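Local coordinates for protein leucine aminopeptidase (Parabacteroides distasonis, PDB 3TC8) that probably acts as a zinc-dependent aminopeptidase of peptidase family M28, releasing residues from the N-terminus of peptides, at residues G124-D127 against G128-V132; Q180-K184 against N185-P189. All coordinates share one frame; numbering follows the deposited sequence.

Interaction 1: G124-D127 against G128-V132; sequences GADD and GGSGV
S130 holds its OG between its own backbone N and carbonyl carbon (chi1 67°), while D126 sets its carboxylate anti to the backbone N (chi1 -160°), and the two side chains meet across one helical turn. From there the serine OG donates to D126 O at 2.7 Å, in the carbonyl plane and on a lone pair, and D126 OD1 lies 3.1 Å from the same OG. A small hydroxyl suits this buried place because it reaches the carbonyl of the preceding turn and also bonds V202 N. The carboxylate of D126 is gripped from outside, by Y279 OH and G203 N.

Here begins helix 125-144, with G124 as N-cap and a wide pi-type turn. G129 N donates to G124 O over 2.9 Å with an N-H...O angle of 164°, the donor lying almost on the line of the C=O bond. A weak bond of 3.1 Å from G128 N to D126 O closes an inverse gamma turn about D127. That aspartate carries OD2 to the zinc ion, which D160 and H281 also bind, while H102 NE2 bonds its OD1.

Each glycine has its reason. A side chain on G128 would jam against D127 O, and one on G129 would strike A125 O; at G124 the positive phi (60°) suits glycine, and a CB there would strike D127 O.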
# COMPACT_ATOMS: atom_id res chain seq x y z
N GLY A 124 -6.32 -9.48 -6.27
CA GLY A 124 -5.46 -8.57 -5.58
C GLY A 124 -5.91 -8.29 -4.16
O GLY A 124 -5.81 -7.17 -3.66
N ALA A 125 -6.36 -9.33 -3.47
CA ALA A 125 -6.81 -9.17 -2.09
C ALA A 125 -5.63 -8.76 -1.21
O ALA A 125 -5.78 -7.82 -0.41
CB ALA A 125 -7.39 -10.49 -1.58
N ASP A 126 -4.51 -9.48 -1.28
CA ASP A 126 -3.35 -9.11 -0.49
C ASP A 126 -2.55 -8.02 -1.21
O ASP A 126 -2.12 -7.04 -0.58
CB ASP A 126 -2.50 -10.32 -0.16
CG ASP A 126 -1.57 -10.14 1.01
OD1 ASP A 126 -1.78 -9.21 1.82
OD2 ASP A 126 -0.62 -10.95 1.10
N ASP A 127 -2.29 -8.19 -2.51
CA ASP A 127 -1.54 -7.24 -3.32
C ASP A 127 -2.48 -6.17 -3.82
O ASP A 127 -3.02 -6.22 -4.92
CB ASP A 127 -0.88 -8.00 -4.41
CG ASP A 127 0.21 -7.27 -5.14
OD1 ASP A 127 0.38 -6.06 -4.97
OD2 ASP A 127 0.87 -7.98 -5.95
N GLY A 128 -2.69 -5.18 -2.98
CA GLY A 128 -3.59 -4.05 -3.17
C GLY A 128 -4.61 -3.94 -2.04
O GLY A 128 -4.62 -2.97 -1.27
N GLY A 129 -5.48 -4.91 -1.92
CA GLY A 129 -6.53 -4.81 -0.94
C GLY A 129 -6.06 -4.62 0.47
O GLY A 129 -6.62 -3.82 1.21
N SER A 130 -5.05 -5.37 0.88
CA SER A 130 -4.65 -5.40 2.31
C SER A 130 -4.14 -4.05 2.78
O SER A 130 -4.56 -3.58 3.84
CB SER A 130 -3.61 -6.47 2.56
OG SER A 130 -2.37 -6.17 1.92
N GLY A 131 -3.25 -3.42 2.03
CA GLY A 131 -2.69 -2.15 2.46
C GLY A 131 -3.74 -1.07 2.52
O GLY A 131 -3.79 -0.28 3.45
N VAL A 132 -4.61 -1.06 1.52
CA VAL A 132 -5.68 -0.06 1.48
C VAL A 132 -6.68 -0.30 2.62
O VAL A 132 -7.13 0.63 3.25
CB VAL A 132 -6.42 -0.10 0.12
CG1 VAL A 132 -7.64 0.75 0.10
CG2 VAL A 132 -5.43 0.32 -1.00

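Interaction 2: Q180-K184 against N185-P189; sequences QFWAK and NPHVP
F181 O accepts two hydrogen bonds from N185 at the C-terminal end of helix 177-184: from N185 N at 2.9 Å and from N185 ND2 at 3.1 Å, the amide donor standing 22° out of the carbonyl plane. Asparagine suits this first non-helical residue because its short amide can fold back onto the last turn. Farther along, W182 NE1 donates to ND1 of H187, two residues beyond N185, over 3.0 Å and nearly straight (170°), each partner lying in the other's ring plane; the imidazole gets there with CG between its backbone N and carbonyl carbon (chi1 63°).

Ring contacts add to these bonds. N185 ND2 sits over one face of F181, 3.4 Å from CE1, and N185 CB makes a CH-pi contact with that ring. P186, which has no N-H to offer W182 O, instead lays its CA over the indole's five-membered ring, 4.1 Å from the centroid. A phenylalanine in place of W182 would probably leave H187 ND1 without its donor and the imidazole freer to turn.

Around the contact, W182 packs on V254 and R258 of helix 250-258, F181 rests on A70 and L72 of strand 64-73, and H187 touches I86 and S88 of strand 79-89.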
# COMPACT_ATOMS: atom_id res chain seq x y z
N GLN A 180 4.88 7.57 -9.49
CA GLN A 180 5.78 8.37 -10.30
C GLN A 180 5.15 9.70 -10.68
O GLN A 180 5.81 10.74 -10.70
CB GLN A 180 6.26 7.59 -11.53
CG GLN A 180 7.23 6.42 -11.18
CD GLN A 180 7.66 5.71 -12.42
OE1 GLN A 180 8.33 6.32 -13.27
NE2 GLN A 180 7.25 4.48 -12.61
N PHE A 181 3.88 9.67 -11.12
CA PHE A 181 3.20 10.87 -11.52
C PHE A 181 3.06 11.83 -10.34
O PHE A 181 3.37 13.01 -10.46
CB PHE A 181 1.83 10.54 -12.09
CG PHE A 181 1.09 11.80 -12.52
CD1 PHE A 181 1.33 12.32 -13.76
CD2 PHE A 181 0.24 12.46 -11.66
CE1 PHE A 181 0.74 13.51 -14.15
CE2 PHE A 181 -0.38 13.66 -12.07
CZ PHE A 181 -0.10 14.18 -13.29
N TRP A 182 2.59 11.33 -9.20
CA TRP A 182 2.36 12.15 -8.03
C TRP A 182 3.66 12.78 -7.52
O TRP A 182 3.68 13.93 -7.11
CB TRP A 182 1.72 11.29 -6.95
CG TRP A 182 1.57 12.01 -5.63
CD1 TRP A 182 0.55 12.84 -5.23
CD2 TRP A 182 2.52 11.99 -4.56
NE1 TRP A 182 0.83 13.31 -3.98
CE2 TRP A 182 2.04 12.82 -3.53
CE3 TRP A 182 3.71 11.30 -4.35
CZ2 TRP A 182 2.71 12.97 -2.32
CZ3 TRP A 182 4.40 11.47 -3.15
CH2 TRP A 182 3.90 12.30 -2.16
N ALA A 183 4.73 12.00 -7.52
CA ALA A 183 5.97 12.48 -6.93
C ALA A 183 6.49 13.69 -7.70
O ALA A 183 7.13 14.57 -7.13
CB ALA A 183 6.99 11.38 -6.83
N LYS A 184 6.24 13.72 -9.01
CA LYS A 184 6.61 14.83 -9.85
C LYS A 184 5.57 15.94 -9.82
O LYS A 184 5.92 17.08 -10.02
CB LYS A 184 6.77 14.30 -11.30
CG LYS A 184 7.11 15.32 -12.33
CD LYS A 184 7.28 14.70 -13.73
CE LYS A 184 7.50 15.74 -14.80
NZ LYS A 184 8.53 16.70 -14.44
N ASN A 185 4.31 15.62 -9.57
CA ASN A 185 3.15 16.50 -9.60
C ASN A 185 2.35 16.30 -8.32
O ASN A 185 1.27 15.75 -8.37
CB ASN A 185 2.24 16.14 -10.79
CG ASN A 185 2.92 16.27 -12.12
OD1 ASN A 185 3.12 17.38 -12.63
ND2 ASN A 185 3.33 15.15 -12.70
N PRO A 186 2.86 16.76 -7.17
CA PRO A 186 2.13 16.42 -5.95
C PRO A 186 0.83 17.16 -5.84
O PRO A 186 0.62 18.17 -6.50
CB PRO A 186 3.13 16.79 -4.85
CG PRO A 186 4.01 17.81 -5.49
CD PRO A 186 4.17 17.34 -6.91
N HIS A 187 -0.03 16.69 -4.98
CA HIS A 187 -1.37 17.26 -4.86
C HIS A 187 -1.41 18.64 -4.23
O HIS A 187 -2.41 19.34 -4.36
CB HIS A 187 -2.25 16.30 -4.04
CG HIS A 187 -1.78 16.11 -2.65
ND1 HIS A 187 -0.65 15.37 -2.34
CD2 HIS A 187 -2.27 16.59 -1.48
CE1 HIS A 187 -0.48 15.42 -1.04
NE2 HIS A 187 -1.41 16.21 -0.50
N VAL A 188 -0.36 18.99 -3.49
CA VAL A 188 -0.14 20.35 -3.04
C VAL A 188 1.34 20.67 -3.41
O VAL A 188 2.21 19.79 -3.42
CB VAL A 188 -0.41 20.58 -1.55
CG1 VAL A 188 -1.89 20.33 -1.20
CG2 VAL A 188 0.45 19.72 -0.79
N PRO A 189 1.60 21.95 -3.72
CA PRO A 189 2.94 22.30 -4.19
C PRO A 189 4.04 21.99 -3.19
O PRO A 189 3.86 22.22 -1.99
CB PRO A 189 2.84 23.83 -4.38
CG PRO A 189 1.42 24.11 -4.60
CD PRO A 189 0.66 23.07 -3.83

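In the fold
Interaction 1 comes first along the chain; the two contacts have their centres about 23 Å apart and their nearest atoms about 14 Å apart, and they do not meet. Both belong to the M28 peptidase region, yet at different depths: the centre of 124-132, at the start of helix 125-144, lies about 7 Å from the centre of the chain, that of 180-189 about 17 Å, where helix 177-184 runs into the loop before strand 195-200. Strand 150-156 of the central mixed sheet comes between them in sequence. Interaction 1 thus carries a zinc ligand, D127, at the start of a central helix, while interaction 2 joins a peripheral helix end to edge strand 64-73, its neighbour 79-89 and helix 250-258.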